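Local coordinates for dual specificity protein phosphatase 12 (Homo sapiens, PDB 4KI9) that removes phosphate from phosphotyrosine as well as phosphoserine and phosphothreonine residues of proteins, through the catalytic domain that makes up this fragment, at residues 64-76 and 95-107. The protein carries 2 engineered substitutions. Numbering follows the deposited sequence.
Sequences LLSHLDRAVAFIG and RSVAIITAFLMKT. Engineered in segment 64-76: Ala71 (natural residue Cys). With PO4 (phosphate ion), chain B.
Ile99 pushes its CD1 methyl into helix 68-76, meeting Leu68 CD2 at 3.6 Å and the engineered Ala71 CB at 4.0 Å, while its CG2 branch takes Ile75 CD1. Leu64 CD1 rests on Ala98 CB, and Ala102 CB touches both Leu68 CD2 and Val72 CG2. Ile75 also lays CG2 over one face of the Phe103 ring as a CH-pi contact, 3.9 Å from the ring centroid; Thr107 CG2 covers the opposite face. With CG anti to its backbone N (chi1 174°), Phe103 places this ring against Ile75 CG2, with Gly76 CA at its edge.

The helices, crossing at -74°, belong to the protein tyrosine phosphatase fold, and 95-107 is the helix that follows the phosphate-binding P-loop. At its N-terminal end Arg95, a substrate-binding residue, grips a phosphate ion, probably from the crystallisation liquor: its backbone N and NE both donate to phosphate O2, and NH2 reaches phosphate O1 at 2.8 Å, the guanidinium meeting the ion edge-on. A leucine in its place has neither NE nor NH2, and the phosphate would probably be held less firmly.

Near the other end of that helix, the extended Lys106 chain runs past Val72 CG1 to a salt bridge, NZ to Asp69 OD2 at 2.7 Å, approached from above the carboxylate plane. A water links Lys106 NZ to Asp69 O, and Tyr139 and Val146 also hydrogen-bond the Asp69 carboxylate.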
loop_
_atom_site.group_PDB
_atom_site.type_symbol
_atom_site.label_atom_id
_atom_site.label_comp_id
_atom_site.label_asym_id
_atom_site.label_seq_id
_atom_site.Cartn_x
_atom_site.Cartn_y
_atom_site.Cartn_z
ATOM N N LEU A 64 6.359 -7.466 -2.723
ATOM C CA LEU A 64 5.784 -6.129 -2.704
ATOM C C LEU A 64 6.876 -5.081 -2.547
ATOM O O LEU A 64 6.756 -3.948 -3.047
ATOM C CB LEU A 64 4.802 -5.986 -1.546
ATOM C CG LEU A 64 3.306 -6.176 -1.775
ATOM C CD1 LEU A 64 2.582 -5.534 -0.621
ATOM C CD2 LEU A 64 2.850 -5.576 -3.093
ATOM N N LEU A 65 7.935 -5.454 -1.835
ATOM C CA LEU A 65 9.029 -4.528 -1.499
ATOM C C LEU A 65 9.533 -3.723 -2.696
ATOM O O LEU A 65 9.731 -2.514 -2.594
ATOM C CB LEU A 65 10.197 -5.291 -0.851
ATOM C CG LEU A 65 11.454 -4.482 -0.496
ATOM C CD1 LEU A 65 11.113 -3.308 0.424
ATOM C CD2 LEU A 65 12.480 -5.386 0.202
ATOM N N SER A 66 9.729 -4.398 -3.827
ATOM C CA SER A 66 10.288 -3.779 -5.021
ATOM C C SER A 66 9.366 -2.713 -5.614
ATOM O O SER A 66 9.825 -1.833 -6.334
ATOM C CB SER A 66 10.604 -4.853 -6.073
ATOM O OG SER A 66 11.625 -5.732 -5.599
ATOM N N HIS A 67 8.074 -2.789 -5.291
ATOM C CA HIS A 67 7.072 -1.838 -5.807
ATOM C C HIS A 67 6.698 -0.699 -4.857
ATOM O O HIS A 67 5.895 0.173 -5.217
ATOM C CB HIS A 67 5.795 -2.592 -6.196
ATOM C CG HIS A 67 6.030 -3.672 -7.192
ATOM N ND1 HIS A 67 6.370 -4.957 -6.825
ATOM C CD2 HIS A 67 6.036 -3.655 -8.545
ATOM C CE1 HIS A 67 6.535 -5.691 -7.910
ATOM N NE2 HIS A 67 6.339 -4.925 -8.967
ATOM N N LEU A 68 7.269 -0.694 -3.654
ATOM C CA LEU A 68 6.832 0.233 -2.617
ATOM C C LEU A 68 7.105 1.704 -2.925
ATOM O O LEU A 68 6.267 2.546 -2.645
ATOM C CB LEU A 68 7.417 -0.134 -1.233
ATOM C CG LEU A 68 6.928 -1.441 -0.603
ATOM C CD1 LEU A 68 7.631 -1.708 0.761
ATOM C CD2 LEU A 68 5.398 -1.444 -0.476
ATOM N N ASP A 69 8.278 2.029 -3.463
ATOM C CA ASP A 69 8.545 3.417 -3.808
ATOM C C ASP A 69 7.589 3.936 -4.899
ATOM O O ASP A 69 7.131 5.060 -4.804
ATOM C CB ASP A 69 10.001 3.637 -4.208
ATOM C CG ASP A 69 10.945 3.729 -2.994
ATOM O OD1 ASP A 69 12.163 3.611 -3.189
ATOM O OD2 ASP A 69 10.477 3.919 -1.854
ATOM N N ARG A 70 7.278 3.109 -5.900
ATOM C CA ARG A 70 6.305 3.477 -6.948
ATOM C C ARG A 70 4.914 3.703 -6.351
ATOM O O ARG A 70 4.217 4.673 -6.670
ATOM C CB ARG A 70 6.195 2.357 -7.988
ATOM C CG ARG A 70 7.374 2.206 -8.961
ATOM C CD ARG A 70 7.267 0.828 -9.681
ATOM N NE ARG A 70 8.151 0.737 -10.836
ATOM C CZ ARG A 70 8.104 -0.218 -11.771
ATOM N NH1 ARG A 70 7.208 -1.205 -11.712
ATOM N NH2 ARG A 70 8.968 -0.185 -12.779
ATOM N N ALA A 71 4.506 2.797 -5.481
ATOM C CA ALA A 71 3.190 2.878 -4.872
ATOM C C ALA A 71 3.104 4.125 -4.006
ATOM O O ALA A 71 2.140 4.889 -4.098
ATOM C CB ALA A 71 2.935 1.632 -4.022
ATOM N N VAL A 72 4.104 4.317 -3.147
ATOM C CA VAL A 72 4.128 5.474 -2.251
ATOM C C VAL A 72 4.187 6.801 -3.036
ATOM O O VAL A 72 3.544 7.786 -2.653
ATOM C CB VAL A 72 5.281 5.390 -1.235
ATOM C CG1 VAL A 72 5.433 6.730 -0.483
ATOM C CG2 VAL A 72 5.040 4.194 -0.255
ATOM N N ALA A 73 4.945 6.812 -4.129
ATOM C CA ALA A 73 5.037 7.993 -4.998
ATOM C C ALA A 73 3.684 8.329 -5.647
ATOM O O ALA A 73 3.327 9.506 -5.793
ATOM C CB ALA A 73 6.109 7.789 -6.072
ATOM N N PHE A 74 2.935 7.304 -6.038
ATOM C CA PHE A 74 1.619 7.524 -6.647
ATOM C C PHE A 74 0.696 8.183 -5.636
ATOM O O PHE A 74 0.010 9.163 -5.930
ATOM C CB PHE A 74 1.007 6.198 -7.100
ATOM C CG PHE A 74 -0.404 6.328 -7.616
ATOM C CD1 PHE A 74 -1.479 5.968 -6.826
ATOM C CD2 PHE A 74 -0.648 6.834 -8.890
ATOM C CE1 PHE A 74 -2.793 6.094 -7.306
ATOM C CE2 PHE A 74 -1.939 6.948 -9.376
ATOM C CZ PHE A 74 -3.012 6.588 -8.579
ATOM N N ILE A 75 0.696 7.643 -4.427
ATOM C CA ILE A 75 -0.193 8.151 -3.401
ATOM C C ILE A 75 0.232 9.564 -3.014
ATOM O O ILE A 75 -0.608 10.459 -2.896
ATOM C CB ILE A 75 -0.181 7.272 -2.153
ATOM C CG1 ILE A 75 -0.630 5.845 -2.511
ATOM C CG2 ILE A 75 -1.112 7.896 -1.089
ATOM C CD1 ILE A 75 -0.374 4.823 -1.394
ATOM N N GLY A 76 1.539 9.752 -2.830
ATOM C CA GLY A 76 2.090 11.034 -2.429
ATOM C C GLY A 76 1.815 12.139 -3.432
ATOM O O GLY A 76 1.454 13.248 -3.045
ATOM N N ARG A 95 -2.630 -6.892 1.500
ATOM C CA ARG A 95 -1.910 -6.158 0.450
ATOM C C ARG A 95 -2.085 -4.633 0.546
ATOM O O ARG A 95 -1.114 -3.871 0.493
ATOM C CB ARG A 95 -2.330 -6.661 -0.931
ATOM C CG ARG A 95 -1.781 -8.046 -1.304
ATOM C CD ARG A 95 -2.492 -8.616 -2.545
ATOM N NE ARG A 95 -3.835 -9.097 -2.226
ATOM C CZ ARG A 95 -4.599 -9.816 -3.047
ATOM N NH1 ARG A 95 -4.154 -10.151 -4.249
ATOM N NH2 ARG A 95 -5.810 -10.212 -2.656
ATOM N N SER A 96 -3.323 -4.183 0.698
ATOM C CA SER A 96 -3.589 -2.751 0.775
ATOM C C SER A 96 -3.050 -2.198 2.095
ATOM O O SER A 96 -2.505 -1.100 2.144
ATOM C CB SER A 96 -5.088 -2.509 0.664
ATOM O OG SER A 96 -5.769 -3.305 1.619
ATOM N N VAL A 97 -3.194 -2.979 3.164
ATOM C CA VAL A 97 -2.650 -2.625 4.469
ATOM C C VAL A 97 -1.129 -2.422 4.439
ATOM O O VAL A 97 -0.620 -1.459 5.003
ATOM C CB VAL A 97 -3.028 -3.697 5.531
ATOM C CG1 VAL A 97 -2.240 -3.494 6.805
ATOM C CG2 VAL A 97 -4.529 -3.641 5.815
ATOM N N ALA A 98 -0.409 -3.322 3.774
ATOM C CA ALA A 98 1.038 -3.162 3.600
ATOM C C ALA A 98 1.400 -1.862 2.858
ATOM O O ALA A 98 2.327 -1.135 3.249
ATOM C CB ALA A 98 1.621 -4.372 2.877
ATOM N N ILE A 99 0.664 -1.560 1.795
ATOM C CA ILE A 99 0.937 -0.346 1.021
ATOM C C ILE A 99 0.701 0.905 1.859
ATOM O O ILE A 99 1.514 1.828 1.856
ATOM C CB ILE A 99 0.075 -0.274 -0.264
ATOM C CG1 ILE A 99 0.449 -1.401 -1.228
ATOM C CG2 ILE A 99 0.227 1.077 -0.962
ATOM C CD1 ILE A 99 1.929 -1.451 -1.598
ATOM N N ILE A 100 -0.425 0.952 2.560
ATOM C CA ILE A 100 -0.711 2.103 3.421
ATOM C C ILE A 100 0.379 2.273 4.474
ATOM O O ILE A 100 0.868 3.384 4.707
ATOM C CB ILE A 100 -2.073 1.947 4.127
ATOM C CG1 ILE A 100 -3.196 2.002 3.098
ATOM C CG2 ILE A 100 -2.269 3.054 5.164
ATOM C CD1 ILE A 100 -3.305 3.362 2.419
ATOM N N THR A 101 0.764 1.161 5.098
ATOM C CA THR A 101 1.800 1.192 6.122
ATOM C C THR A 101 3.097 1.758 5.544
ATOM O O THR A 101 3.737 2.617 6.161
ATOM C CB THR A 101 2.033 -0.193 6.750
ATOM O OG1 THR A 101 0.789 -0.699 7.260
ATOM C CG2 THR A 101 3.050 -0.105 7.911
ATOM N N ALA A 102 3.461 1.311 4.341
ATOM C CA ALA A 102 4.679 1.797 3.709
ATOM C C ALA A 102 4.594 3.305 3.483
ATOM O O ALA A 102 5.568 4.040 3.681
ATOM C CB ALA A 102 4.932 1.066 2.391
ATOM N N PHE A 103 3.427 3.769 3.075
ATOM C CA PHE A 103 3.235 5.203 2.851
ATOM C C PHE A 103 3.392 6.005 4.144
ATOM O O PHE A 103 4.044 7.049 4.177
ATOM C CB PHE A 103 1.846 5.449 2.280
ATOM C CG PHE A 103 1.504 6.904 2.150
ATOM C CD1 PHE A 103 1.909 7.624 1.027
ATOM C CD2 PHE A 103 0.789 7.552 3.148
ATOM C CE1 PHE A 103 1.593 8.965 0.907
ATOM C CE2 PHE A 103 0.485 8.884 3.041
ATOM C CZ PHE A 103 0.883 9.596 1.915
ATOM N N LEU A 104 2.771 5.517 5.207
ATOM C CA LEU A 104 2.895 6.145 6.513
ATOM C C LEU A 104 4.348 6.124 6.958
ATOM O O LEU A 104 4.857 7.126 7.431
ATOM C CB LEU A 104 2.010 5.440 7.541
ATOM C CG LEU A 104 0.505 5.589 7.346
ATOM C CD1 LEU A 104 -0.265 4.862 8.448
ATOM C CD2 LEU A 104 0.109 7.084 7.287
ATOM N N MET A 105 5.020 4.989 6.779
ATOM C CA MET A 105 6.434 4.877 7.119
ATOM C C MET A 105 7.295 5.918 6.400
ATOM O O MET A 105 8.077 6.633 7.025
ATOM C CB MET A 105 6.959 3.467 6.792
ATOM C CG MET A 105 6.421 2.362 7.703
ATOM S SD MET A 105 6.862 0.719 7.123
ATOM C CE MET A 105 8.648 0.789 7.242
ATOM N N LYS A 106 7.170 5.996 5.083
ATOM C CA LYS A 106 8.044 6.871 4.307
ATOM C C LYS A 106 7.737 8.351 4.504
ATOM O O LYS A 106 8.654 9.147 4.708
ATOM C CB LYS A 106 8.018 6.491 2.821
ATOM C CG LYS A 106 9.070 7.216 1.999
ATOM C CD LYS A 106 9.145 6.702 0.565
ATOM C CE LYS A 106 10.411 7.225 -0.103
ATOM N NZ LYS A 106 10.717 6.546 -1.389
ATOM N N THR A 107 6.460 8.729 4.464
ATOM C CA THR A 107 6.103 10.144 4.619
ATOM C C THR A 107 6.455 10.688 6.006
ATOM O O THR A 107 7.013 11.780 6.133
ATOM C CB THR A 107 4.621 10.438 4.304
ATOM O OG1 THR A 107 3.770 9.592 5.089
ATOM C CG2 THR A 107 4.333 10.217 2.828
HETATM P P PO4 B . -5.873 -8.866 0.859
HETATM O O1 PO4 B . -6.815 -9.106 -0.298
HETATM O O2 PO4 B . -4.455 -8.796 0.358
HETATM O O3 PO4 B . -6.251 -7.607 1.599
HETATM O O4 PO4 B . -5.950 -10.043 1.808
HETATM O O HOH W 1 8.338 7.023 -3.022
#